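Local coordinates for putative surface anchored protein (Clostridium perfringens B, PDB 4NI6) that probably forms part of the shaft of a cell-surface adhesin, as an Ig-like repeat domain that carries an internal Thr-Gln ester cross-link, at residues Y48-K53 with G81-D86; F101-S106 with K122-H127. All coordinates share one frame; numbering follows the deposited sequence. Where two conformers were deposited one is given.

Interaction 1 (Y48-K53 with G81-D86); sequences YNLTGK and GQWELD
Gly52 and Leu85 mark the closest backbone approach, with 7.2 Å between Gly52 CA and Leu85 CA; the axes of the two segments come within 8.6 Å and their directions differ by 48°. That spacing is too wide for backbone pairing, and the segments meet through inward-facing side chains. Leu50 is central: its CG lies opposite the backbone N (chi1 179°), beside the carbonyl carbon, which carries CD2 across to the six-membered part of the Trp83 indole, 4.3 Å from Trp83 CE3. The same methyl lies 3.9 Å from Leu85 CD1, in one of two Leu85 conformers. Such face-to-face packing of sheets is that of an Ig-like beta sandwich: strand 47-57 belongs to one sheet, and strand 81-90 forms an outer strand of the other. Beyond Leu50, Tyr48 brings CD1 to within 4.2 Å of Trp83 CH2, the two rings meeting obliquely. Their polar ends are satisfied by other residues, Tyr48 OH bonding to Gln123 and Trp83 NE1 to Thr74 O, while Tyr39 stacks on the indole. At the other end Leu85 CD1 comes 3.8 Å from Gly52 N; Gly52, with no side chain on this inward face, lets both Leu85 branches lie close to the strand.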
ATOM      1  N   TYR A  48      13.158  -0.066   8.031  1.00  9.29           N
ATOM      2  CA  TYR A  48      12.060  -1.034   7.874  1.00  8.64           C
ATOM      3  C   TYR A  48      12.058  -1.577   6.459  1.00  9.16           C
ATOM      4  O   TYR A  48      12.425  -0.856   5.533  1.00 10.28           O
ATOM      5  CB  TYR A  48      10.693  -0.382   8.144  1.00  9.80           C
ATOM      6  CG  TYR A  48      10.493   0.020   9.592  1.00  9.79           C
ATOM      7  CD1 TYR A  48      11.108   1.170  10.112  1.00  9.59           C
ATOM      8  CD2 TYR A  48       9.640  -0.697  10.404  1.00  9.59           C
ATOM      9  CE1 TYR A  48      10.980   1.511  11.462  1.00  9.35           C
ATOM     10  CE2 TYR A  48       9.515  -0.383  11.749  1.00 10.29           C
ATOM     11  CZ  TYR A  48      10.155   0.745  12.250  1.00 10.06           C
ATOM     12  OH  TYR A  48      10.093   1.070  13.605  1.00 12.13           O
ATOM     13  N   ASN A  49      11.745  -2.861   6.335  1.00  9.42           N
ATOM     14  CA  ASN A  49      11.424  -3.444   5.045  1.00  9.76           C
ATOM     15  C   ASN A  49       9.940  -3.155   4.784  1.00 10.42           C
ATOM     16  O   ASN A  49       9.073  -3.658   5.498  1.00 11.65           O
ATOM     17  CB  ASN A  49      11.581  -4.971   5.121  1.00 11.19           C
ATOM     18  CG  ASN A  49      12.860  -5.460   5.844  1.00 14.00           C
ATOM     19  OD1 ASN A  49      12.806  -6.336   6.739  1.00 20.15           O
ATOM     20  ND2 ASN A  49      14.005  -5.017   5.385  1.00 12.46           N
ATOM     21  N   LEU A  50       9.640  -2.398   3.719  1.00  9.62           N
ATOM     22  CA  LEU A  50       8.255  -2.061   3.359  1.00  8.97           C
ATOM     23  C   LEU A  50       7.845  -2.905   2.167  1.00  9.09           C
ATOM     24  O   LEU A  50       8.443  -2.771   1.089  1.00  9.78           O
ATOM     25  CB  LEU A  50       8.152  -0.576   3.036  1.00 10.09           C
ATOM     26  CG  LEU A  50       6.735  -0.128   2.628  1.00  9.60           C
ATOM     27  CD1 LEU A  50       5.753  -0.249   3.780  1.00 10.52           C
ATOM     28  CD2 LEU A  50       6.724   1.283   2.063  1.00 11.62           C
ATOM     29  N   THR A  51       6.898  -3.792   2.384  1.00  9.21           N
ATOM     30  CA  THR A  51       6.330  -4.576   1.261  1.00  8.83           C
ATOM     31  C   THR A  51       4.933  -4.098   0.944  1.00  8.26           C
ATOM     32  O   THR A  51       4.045  -4.103   1.777  1.00  9.30           O
ATOM     33  CB  THR A  51       6.261  -6.069   1.610  1.00 10.16           C
ATOM     34  OG1 THR A  51       7.583  -6.561   1.841  1.00 10.75           O
ATOM     35  CG2 THR A  51       5.605  -6.879   0.454  1.00 11.46           C
ATOM     36  N   GLY A  52       4.748  -3.665  -0.303  1.00  8.77           N
ATOM     37  CA  GLY A  52       3.425  -3.312  -0.815  1.00  9.26           C
ATOM     38  C   GLY A  52       2.950  -4.327  -1.817  1.00  8.75           C
ATOM     39  O   GLY A  52       3.743  -4.893  -2.551  1.00  9.81           O
ATOM     40  N   LYS A  53       1.673  -4.650  -1.708  1.00  8.68           N
ATOM     41  CA  LYS A  53       1.036  -5.585  -2.630  1.00  9.49           C
ATOM     42  C   LYS A  53      -0.187  -4.949  -3.242  1.00 10.02           C
ATOM     43  O   LYS A  53      -0.978  -4.276  -2.579  1.00 12.00           O
ATOM     44  CB  LYS A  53       0.639  -6.853  -1.907  1.00 10.63           C
ATOM     45  CG  LYS A  53       1.842  -7.657  -1.431  1.00 12.25           C
ATOM     46  CD  LYS A  53       1.430  -8.882  -0.651  1.00 14.67           C
ATOM     47  CE  LYS A  53       2.661  -9.641  -0.174  1.00 16.12           C
ATOM     48  NZ  LYS A  53       3.482 -10.047  -1.360  1.00 20.53           N
ATOM     49  N   GLY A  81       5.841  10.040   9.993  1.00 12.21           N
ATOM     50  CA  GLY A  81       6.205  10.656   8.736  1.00 11.88           C
ATOM     51  C   GLY A  81       5.487   9.977   7.583  1.00 11.00           C
ATOM     52  O   GLY A  81       4.458   9.326   7.776  1.00 11.80           O
ATOM     53  N   GLN A  82       6.023  10.150   6.379  1.00 10.50           N
ATOM     54  CA  GLN A  82       5.414   9.643   5.152  1.00 11.09           C
ATOM     55  C   GLN A  82       6.452   8.903   4.322  1.00 10.66           C
ATOM     56  O   GLN A  82       7.584   9.363   4.157  1.00  9.81           O
ATOM     57  CB  GLN A  82       4.839  10.818   4.368  1.00 13.87           C
ATOM     58  CG  GLN A  82       3.919  10.387   3.261  1.00 15.23           C
ATOM     59  CD  GLN A  82       3.325  11.586   2.570  1.00 15.53           C
ATOM     60  OE1 GLN A  82       3.931  12.165   1.672  1.00 16.23           O
ATOM     61  NE2 GLN A  82       2.179  12.027   3.052  1.00 16.63           N
ATOM     62  N   TRP A  83       6.009   7.803   3.705  1.00  9.37           N
ATOM     63  CA  TRP A  83       6.789   7.116   2.683  1.00  9.04           C
ATOM     64  C   TRP A  83       5.968   7.039   1.411  1.00  8.10           C
ATOM     65  O   TRP A  83       4.754   7.210   1.442  1.00  8.68           O
ATOM     66  CB  TRP A  83       7.130   5.697   3.111  1.00  9.37           C
ATOM     67  CG  TRP A  83       8.010   5.597   4.323  1.00  8.58           C
ATOM     68  CD1 TRP A  83       9.167   6.307   4.607  1.00  9.02           C
ATOM     69  CD2 TRP A  83       7.901   4.584   5.361  1.00  8.78           C
ATOM     70  NE1 TRP A  83       9.682   5.876   5.807  1.00  9.24           N
ATOM     71  CE2 TRP A  83       8.994   4.810   6.279  1.00  9.83           C
ATOM     72  CE3 TRP A  83       6.968   3.630   5.671  1.00  9.94           C
ATOM     73  CZ2 TRP A  83       9.160   4.045   7.437  1.00 11.64           C
ATOM     74  CZ3 TRP A  83       7.172   2.812   6.765  1.00 11.37           C
ATOM     75  CH2 TRP A  83       8.218   3.062   7.677  1.00 12.26           C
ATOM     76  N   GLU A  84       6.633   6.716   0.315  1.00  8.70           N
ATOM     77  CA  GLU A  84       5.989   6.417  -0.964  1.00  9.47           C
ATOM     78  C   GLU A  84       6.477   5.084  -1.477  1.00 10.02           C
ATOM     79  O   GLU A  84       7.646   4.736  -1.283  1.00 11.80           O
ATOM     80  CB  GLU A  84       6.296   7.523  -1.975  1.00 11.55           C
ATOM     81  CG  GLU A  84       5.686   8.833  -1.540  1.00 17.52           C
ATOM     82  CD  GLU A  84       5.888   9.914  -2.557  1.00 23.64           C
ATOM     83  OE1 GLU A  84       5.969   9.585  -3.759  1.00 24.80           O
ATOM     84  OE2 GLU A  84       5.987  11.088  -2.163  1.00 27.92           O
ATOM     85  N   LEU A  85       5.615   4.408  -2.246  0.50 10.41           N
ATOM     86  CA  LEU A  85       5.951   3.126  -2.870  0.50 10.02           C
ATOM     87  C   LEU A  85       5.326   3.096  -4.264  0.50  9.44           C
ATOM     88  O   LEU A  85       4.108   3.216  -4.397  0.50 11.53           O
ATOM     89  CB  LEU A  85       5.418   1.953  -2.040  0.50 11.19           C
ATOM     90  CG  LEU A  85       5.846   0.587  -2.568  0.50 10.89           C
ATOM     91  CD1 LEU A  85       6.187  -0.374  -1.447  0.50 12.65           C
ATOM     92  CD2 LEU A  85       4.729   0.009  -3.394  0.50 11.67           C
ATOM     93  N   ASP A  86       6.154   2.984  -5.298  1.00  9.49           N
ATOM     94  CA  ASP A  86       5.709   3.127  -6.686  1.00 11.37           C
ATOM     95  C   ASP A  86       5.720   1.742  -7.334  1.00  9.70           C
ATOM     96  O   ASP A  86       6.786   1.134  -7.478  1.00 12.32           O
ATOM     97  CB  ASP A  86       6.702   4.063  -7.414  1.00 13.10           C
ATOM     98  CG  ASP A  86       6.262   4.474  -8.800  1.00 20.69           C
ATOM     99  OD1 ASP A  86       5.260   3.922  -9.296  1.00 14.97           O
ATOM    100  OD2 ASP A  86       6.915   5.379  -9.366  1.00 64.29           O
TER

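Interaction 2 (F101-S106 with K122-H127); sequences FENAES and KQVVKH
Glu102 pairs with His127 and Ala104 with Val125 as hydrogen-bonded pairs of an antiparallel ladder, the segment axes 4.6 Å apart at closest and 169° between their directions. The central pair is nearly straight in both directions: Ala104 N donates to Val125 O over 2.8 Å and Val125 N to Ala104 O over 2.9 Å. Ser106 N adds a bond to Gln123 O, but the return bond goes to a side chain. Ser106 OG, held between the backbone N and the carbonyl carbon (chi1 64°), accepts from Gln123 N at 2.9 Å with a bent N-H...O angle of 136°, and also bonds to Glu108 O. On the face bearing Asn103 and Glu105, the Lys126 chain bends at chi3 and runs alongside Asn103, where Lys126 NZ makes a weak hydrogen bond of 3.1 Å to Asn103 OD1. Further along, Val124 CG2 touches Glu105 CG. One of two Lys122 conformers passes obliquely by the Glu105 carboxylate: the methylene Lys122 CD lies 3.4 Å from Glu105 OE2, while Lys122 NZ stays 4.2 Å from it, beyond salt-bridge range. The cohesion therefore rests chiefly on the backbone ladder, with charge attraction probably a minor addition. Gln123 N goes to the hydroxyl and not to Ser106 O, which is buried against the Lys122 methylenes (3.3 Å from Lys122 CG) with no polar partner in the model, probably at some energetic cost.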
ATOM      1  N   PHE A 101      -2.166  -3.244  -0.222  1.00  8.57           N
ATOM      2  CA  PHE A 101      -1.773  -3.647   1.131  1.00  9.12           C
ATOM      3  C   PHE A 101      -0.339  -3.151   1.395  1.00  8.63           C
ATOM      4  O   PHE A 101       0.502  -3.146   0.493  1.00  9.76           O
ATOM      5  CB  PHE A 101      -1.761  -5.151   1.191  1.00  9.61           C
ATOM      6  CG  PHE A 101      -3.108  -5.813   1.305  1.00  9.99           C
ATOM      7  CD1 PHE A 101      -4.301  -5.106   1.241  1.00  9.99           C
ATOM      8  CD2 PHE A 101      -3.165  -7.196   1.458  1.00 11.23           C
ATOM      9  CE1 PHE A 101      -5.525  -5.751   1.333  1.00 11.27           C
ATOM     10  CE2 PHE A 101      -4.389  -7.853   1.564  1.00 12.83           C
ATOM     11  CZ  PHE A 101      -5.568  -7.132   1.489  1.00 12.67           C
ATOM     12  N   GLU A 102      -0.030  -2.817   2.665  1.00  9.41           N
ATOM     13  CA  GLU A 102       1.337  -2.420   3.064  1.00  9.69           C
ATOM     14  C   GLU A 102       1.711  -3.087   4.384  1.00 10.14           C
ATOM     15  O   GLU A 102       0.858  -3.245   5.256  1.00 11.37           O
ATOM     16  CB  GLU A 102       1.408  -0.915   3.278  1.00  9.74           C
ATOM     17  CG  GLU A 102       1.234  -0.074   2.033  1.00  9.16           C
ATOM     18  CD  GLU A 102       2.409  -0.075   1.054  1.00  9.34           C
ATOM     19  OE1 GLU A 102       2.278   0.582  -0.025  1.00 10.31           O
ATOM     20  OE2 GLU A 102       3.389  -0.809   1.240  1.00  9.44           O
ATOM     21  N   ASN A 103       2.945  -3.560   4.442  1.00  9.15           N
ATOM     22  CA  ASN A 103       3.492  -4.204   5.628  1.00 10.08           C
ATOM     23  C   ASN A 103       4.892  -3.653   5.848  1.00 10.30           C
ATOM     24  O   ASN A 103       5.782  -3.808   5.014  1.00 11.79           O
ATOM     25  CB  ASN A 103       3.561  -5.674   5.360  1.00 12.26           C
ATOM     26  CG  ASN A 103       3.970  -6.468   6.575  1.00 18.49           C
ATOM     27  OD1 ASN A 103       3.135  -7.040   7.269  1.00 30.18           O
ATOM     28  ND2 ASN A 103       5.262  -6.479   6.859  1.00 24.58           N
ATOM     29  N   ALA A 104       5.104  -3.068   7.031  1.00 10.46           N
ATOM     30  CA  ALA A 104       6.430  -2.535   7.413  1.00 10.18           C
ATOM     31  C   ALA A 104       6.979  -3.388   8.552  1.00  9.59           C
ATOM     32  O   ALA A 104       6.338  -3.530   9.590  1.00 11.70           O
ATOM     33  CB  ALA A 104       6.309  -1.103   7.905  1.00 11.20           C
ATOM     34  N   GLU A 105       8.140  -3.969   8.327  1.00  9.56           N
ATOM     35  CA  GLU A 105       8.783  -4.800   9.336  1.00 10.01           C
ATOM     36  C   GLU A 105      10.162  -4.212   9.651  1.00  9.89           C
ATOM     37  O   GLU A 105      10.993  -4.046   8.760  1.00 10.24           O
ATOM     38  CB  GLU A 105       8.969  -6.213   8.799  1.00 11.09           C
ATOM     39  CG  GLU A 105       9.711  -7.151   9.757  1.00 12.60           C
ATOM     40  CD  GLU A 105      10.200  -8.397   9.054  1.00 14.00           C
ATOM     41  OE1 GLU A 105      10.860  -8.291   7.993  1.00 16.61           O
ATOM     42  OE2 GLU A 105       9.906  -9.489   9.560  1.00 25.83           O
ATOM     43  N   SER A 106      10.470  -3.976  10.929  1.00  9.85           N
ATOM     44  CA  SER A 106      11.782  -3.386  11.227  1.00 10.66           C
ATOM     45  C   SER A 106      12.905  -4.345  10.845  1.00  9.75           C
ATOM     46  O   SER A 106      12.748  -5.571  10.933  1.00 10.71           O
ATOM     47  CB  SER A 106      11.878  -2.953  12.688  1.00 10.57           C
ATOM     48  OG  SER A 106      11.792  -4.062  13.591  1.00 12.09           O
ATOM     49  N   LYS A 122      11.039  -8.291  15.714  0.50 15.74           N
ATOM     50  CA  LYS A 122      10.933  -7.118  14.832  0.50 15.82           C
ATOM     51  C   LYS A 122       9.548  -6.459  15.008  0.50 13.81           C
ATOM     52  O   LYS A 122       8.550  -7.151  15.242  0.50 16.93           O
ATOM     53  CB  LYS A 122      11.158  -7.520  13.352  0.50 15.37           C
ATOM     54  CG  LYS A 122      12.514  -8.164  13.021  0.50 11.90           C
ATOM     55  CD  LYS A 122      12.569  -8.763  11.602  0.50 14.76           C
ATOM     56  CE  LYS A 122      13.836  -9.595  11.360  0.50 15.95           C
ATOM     57  NZ  LYS A 122      13.986 -10.197  10.000  0.50 16.84           N
ATOM     58  N   GLN A 123       9.510  -5.127  15.009  1.00 13.21           N
ATOM     59  CA  GLN A 123       8.246  -4.393  15.004  1.00 13.94           C
ATOM     60  C   GLN A 123       7.587  -4.545  13.632  1.00 12.01           C
ATOM     61  O   GLN A 123       8.216  -4.246  12.618  1.00 14.64           O
ATOM     62  CB  GLN A 123       8.480  -2.907  15.261  1.00 13.82           C
ATOM     63  CG  GLN A 123       7.158  -2.160  15.379  1.00 15.76           C
ATOM     64  CD  GLN A 123       7.332  -0.683  15.590  1.00 13.65           C
ATOM     65  OE1 GLN A 123       8.314  -0.091  15.171  1.00 16.52           O
ATOM     66  NE2 GLN A 123       6.340  -0.069  16.185  1.00 14.88           N
ATOM     67  N   VAL A 124       6.358  -5.048  13.602  1.00 13.09           N
ATOM     68  CA  VAL A 124       5.590  -5.179  12.343  1.00 12.85           C
ATOM     69  C   VAL A 124       4.383  -4.298  12.514  1.00 13.91           C
ATOM     70  O   VAL A 124       3.607  -4.453  13.447  1.00 15.74           O
ATOM     71  CB  VAL A 124       5.173  -6.646  12.128  1.00 16.54           C
ATOM     72  CG1 VAL A 124       4.184  -6.744  10.971  1.00 19.65           C
ATOM     73  CG2 VAL A 124       6.402  -7.503  11.851  1.00 20.48           C
ATOM     74  N   VAL A 125       4.175  -3.428  11.530  1.00 13.93           N
ATOM     75  CA  VAL A 125       2.999  -2.577  11.482  1.00 13.71           C
ATOM     76  C   VAL A 125       2.470  -2.654  10.052  1.00 13.42           C
ATOM     77  O   VAL A 125       3.217  -2.543   9.073  1.00 15.86           O
ATOM     78  CB  VAL A 125       3.358  -1.124  11.844  1.00 15.65           C
ATOM     79  CG1 VAL A 125       2.117  -0.262  11.936  1.00 17.52           C
ATOM     80  CG2 VAL A 125       4.088  -1.092  13.195  1.00 19.24           C
ATOM     81  N   LYS A 126       1.185  -2.939   9.933  1.00 14.13           N
ATOM     82  CA  LYS A 126       0.641  -3.221   8.619  1.00 15.49           C
ATOM     83  C   LYS A 126      -0.705  -2.568   8.392  1.00 12.38           C
ATOM     84  O   LYS A 126      -1.365  -2.140   9.331  1.00 13.85           O
ATOM     85  CB  LYS A 126       0.568  -4.714   8.429  1.00 18.68           C
ATOM     86  CG  LYS A 126      -0.475  -5.398   9.277  1.00 24.12           C
ATOM     87  CD  LYS A 126      -0.251  -6.901   9.288  1.00 39.88           C
ATOM     88  CE  LYS A 126       1.159  -7.239   9.732  1.00 46.32           C
ATOM     89  NZ  LYS A 126       1.525  -8.651   9.426  1.00 69.07           N
ATOM     90  N   HIS A 127      -1.090  -2.457   7.127  1.00 10.96           N
ATOM     91  CA  HIS A 127      -2.429  -2.005   6.769  1.00 11.56           C
ATOM     92  C   HIS A 127      -2.876  -2.770   5.544  1.00 12.10           C
ATOM     93  O   HIS A 127      -2.396  -2.529   4.427  1.00 12.39           O
ATOM     94  CB  HIS A 127      -2.424  -0.515   6.491  1.00 13.00           C
ATOM     95  CG  HIS A 127      -3.809   0.071   6.293  1.00 12.21           C
ATOM     96  ND1 HIS A 127      -4.727   0.142   7.262  1.00 17.18           N
ATOM     97  CD2 HIS A 127      -4.434   0.516   5.147  1.00 11.29           C
ATOM     98  CE1 HIS A 127      -5.881   0.614   6.768  1.00 15.18           C
ATOM     99  NE2 HIS A 127      -5.704   0.829   5.460  1.00 12.96           N
TER

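Overall arrangement
Interaction 1 joins the two sheets of the sandwich, whereas interaction 2 pairs neighbouring strands within one of them; their centres lie about 9 Å apart. Strand 47-57 connects the two, because it flanks strand 97-106 antiparallel in the same sheet: Asn49 N lies 2.8 Å from Glu105 O, a probable hydrogen bond. A side-chain tie spans further, with Tyr48 OH 2.6 Å from Gln123 OE1, so a tyrosine that touches Trp83 in interaction 1 also reaches strand 121-139, two strands over from 47-57. Packing closes the other end, where Glu102 OE2 comes 3.2 Å from Gly52 CA. Along the chain, 81-86 precedes 101-106, so interaction 1 closes before interaction 2 opens.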